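Local coordinates for cellulosomal scaffoldin adaptor protein B (Acetivibrio cellulolyticus, PDB 3BWZ) that is a cellulosome scaffoldin, represented here by a type II cohesin module, the kind of domain that docks dockerin modules during cellulosome assembly, at residues A[40-45]-A[86-91]. Residues are numbered along the deposited sequence; the frame is centred on the assembly and turned at random.
Sequences NMKYDP and KGILNF
M41 and L89 form the antiparallel hydrogen-bonded pair that joins strand 40-42 to strand 88-91: M41 N reaches L89 O at 2.8 Å, and L89 N returns a bond to M41 O. A further backbone bond follows, Y43 N to G87 O at 2.9 Å.

A second polar link comes from K42. Bends at chi2 (75°) and chi4 bring its NZ back to the backbone, where it donates hydrogen bonds to K86 O at 2.9 Å, nearly along the C=O axis, and to Y43 O, from above its carbonyl plane. A long, flexible lysine can thus tie together two backbone carbonyls, one from each segment, while its CD passes I88 CG1.

Aromatic contacts lie on the face that carries M41 and L89. G87 CA sits over the Y43 ring, 3.7 Å from its centroid, in a CH-pi contact. Glycine suits this site because its phi is positive (80°) and because Y43 O and P45 CD crowd the place where a CB would project; with I88 it forms a G1 bulge opposite D83. The ring edge of Y43 meets L89 CG. In one of its two conformers, M41 places SD at the edge of the F91 ring, a Met-aromatic contact. Apolar M41, L89 and F91 suit this buried face.

Strand 88-94 is flanked by strands 34-42 and 77-83 in the cohesin beta-sandwich; M41 and F91 both pack on I26 of strand 21-29, and Y43 meets F118 of strand 111-120.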
loop_
_atom_site.group_PDB
_atom_site.type_symbol
_atom_site.label_atom_id
_atom_site.label_comp_id
_atom_site.label_asym_id
_atom_site.label_seq_id
_atom_site.Cartn_x
_atom_site.Cartn_y
_atom_site.Cartn_z
ATOM N N ASN A 40 -6.371 -0.429 -3.041
ATOM C CA ASN A 40 -7.488 -0.025 -2.202
ATOM C C ASN A 40 -7.307 -0.659 -0.841
ATOM O O ASN A 40 -7.505 -1.867 -0.686
ATOM C CB ASN A 40 -8.800 -0.469 -2.861
ATOM C CG ASN A 40 -10.012 0.085 -2.184
ATOM O OD1 ASN A 40 -10.792 -0.665 -1.520
ATOM N ND2 ASN A 40 -10.203 1.376 -2.301
ATOM N N MET A 41 -6.949 0.170 0.130
ATOM C CA MET A 41 -6.652 -0.268 1.491
ATOM C C MET A 41 -7.808 0.078 2.411
ATOM O O MET A 41 -8.464 1.110 2.266
ATOM C CB MET A 41 -5.415 0.382 2.036
ATOM C CG MET A 41 -4.182 -0.078 1.352
ATOM S SD MET A 41 -2.726 0.778 1.919
ATOM C CE MET A 41 -2.557 0.206 3.605
ATOM N N LYS A 42 -8.040 -0.783 3.396
ATOM C CA LYS A 42 -9.073 -0.603 4.408
ATOM C C LYS A 42 -8.471 -0.749 5.799
ATOM O O LYS A 42 -7.673 -1.634 6.062
ATOM C CB LYS A 42 -10.178 -1.645 4.202
ATOM C CG LYS A 42 -11.339 -1.591 5.174
ATOM C CD LYS A 42 -12.271 -0.436 4.898
ATOM C CE LYS A 42 -13.397 -0.365 5.904
ATOM N NZ LYS A 42 -12.913 0.007 7.262
ATOM N N TYR A 43 -8.876 0.146 6.680
ATOM C CA TYR A 43 -8.476 0.106 8.088
ATOM C C TYR A 43 -9.657 0.564 8.922
ATOM O O TYR A 43 -10.626 1.114 8.386
ATOM C CB TYR A 43 -7.219 0.969 8.350
ATOM C CG TYR A 43 -7.458 2.433 8.099
ATOM C CD1 TYR A 43 -7.807 3.294 9.121
ATOM C CD2 TYR A 43 -7.411 2.942 6.819
ATOM C CE1 TYR A 43 -8.085 4.626 8.889
ATOM C CE2 TYR A 43 -7.681 4.285 6.562
ATOM C CZ TYR A 43 -8.025 5.124 7.595
ATOM O OH TYR A 43 -8.334 6.436 7.319
ATOM N N ASP A 44 -9.574 0.357 10.235
ATOM C CA ASP A 44 -10.646 0.747 11.135
ATOM C C ASP A 44 -10.323 2.132 11.665
ATOM O O ASP A 44 -9.383 2.289 12.427
ATOM C CB ASP A 44 -10.768 -0.263 12.294
ATOM C CG ASP A 44 -11.895 0.067 13.239
ATOM O OD1 ASP A 44 -12.386 1.224 13.222
ATOM O OD2 ASP A 44 -12.280 -0.839 14.010
ATOM N N PRO A 45 -11.085 3.157 11.253
ATOM C CA PRO A 45 -10.720 4.515 11.610
ATOM C C PRO A 45 -10.990 4.869 13.072
ATOM O O PRO A 45 -10.563 5.919 13.512
ATOM C CB PRO A 45 -11.603 5.348 10.683
ATOM C CG PRO A 45 -12.814 4.503 10.471
ATOM C CD PRO A 45 -12.297 3.105 10.410
ATOM N N LYS A 86 -14.750 6.203 6.706
ATOM C CA LYS A 86 -14.934 4.767 6.510
ATOM C C LYS A 86 -13.623 3.978 6.643
ATOM O O LYS A 86 -13.643 2.785 6.812
ATOM C CB LYS A 86 -15.590 4.477 5.149
ATOM C CG LYS A 86 -16.975 5.098 4.991
ATOM C CD LYS A 86 -17.732 4.525 3.797
ATOM C CE LYS A 86 -19.027 5.264 3.531
ATOM N NZ LYS A 86 -18.775 6.699 3.197
ATOM N N GLY A 87 -12.499 4.660 6.531
ATOM C CA GLY A 87 -11.198 4.011 6.581
ATOM C C GLY A 87 -10.799 3.364 5.275
ATOM O O GLY A 87 -10.341 2.220 5.267
ATOM N N ILE A 88 -10.903 4.111 4.166
ATOM C CA ILE A 88 -10.548 3.585 2.848
ATOM C C ILE A 88 -9.508 4.514 2.219
ATOM O O ILE A 88 -9.738 5.717 2.128
ATOM C CB ILE A 88 -11.771 3.496 1.897
ATOM C CG1 ILE A 88 -12.869 2.605 2.475
ATOM C CG2 ILE A 88 -11.329 3.000 0.498
ATOM C CD1 ILE A 88 -14.208 2.818 1.793
ATOM N N LEU A 89 -8.388 3.950 1.770
ATOM C CA LEU A 89 -7.360 4.678 1.043
ATOM C C LEU A 89 -7.301 4.050 -0.352
ATOM O O LEU A 89 -6.953 2.879 -0.493
ATOM C CB LEU A 89 -5.981 4.536 1.712
ATOM C CG LEU A 89 -5.915 4.834 3.213
ATOM C CD1 LEU A 89 -4.484 4.600 3.728
ATOM C CD2 LEU A 89 -6.376 6.253 3.520
ATOM N N ASN A 90 -7.615 4.830 -1.375
ATOM C CA ASN A 90 -7.583 4.358 -2.769
ATOM C C ASN A 90 -6.557 5.228 -3.479
ATOM O O ASN A 90 -6.716 6.432 -3.525
ATOM C CB ASN A 90 -9.000 4.484 -3.371
ATOM C CG ASN A 90 -9.165 3.981 -4.825
ATOM O OD1 ASN A 90 -10.318 3.568 -5.234
ATOM N ND2 ASN A 90 -8.215 4.199 -5.642
ATOM N N PHE A 91 -5.494 4.631 -3.997
ATOM C CA PHE A 91 -4.452 5.414 -4.613
ATOM C C PHE A 91 -3.821 4.679 -5.765
ATOM O O PHE A 91 -3.864 3.457 -5.853
ATOM C CB PHE A 91 -3.387 5.839 -3.583
ATOM C CG PHE A 91 -2.737 4.687 -2.861
ATOM C CD1 PHE A 91 -1.571 4.105 -3.324
ATOM C CD2 PHE A 91 -3.310 4.177 -1.687
ATOM C CE1 PHE A 91 -1.007 3.029 -2.647
ATOM C CE2 PHE A 91 -2.733 3.126 -1.004
ATOM C CZ PHE A 91 -1.573 2.575 -1.495
#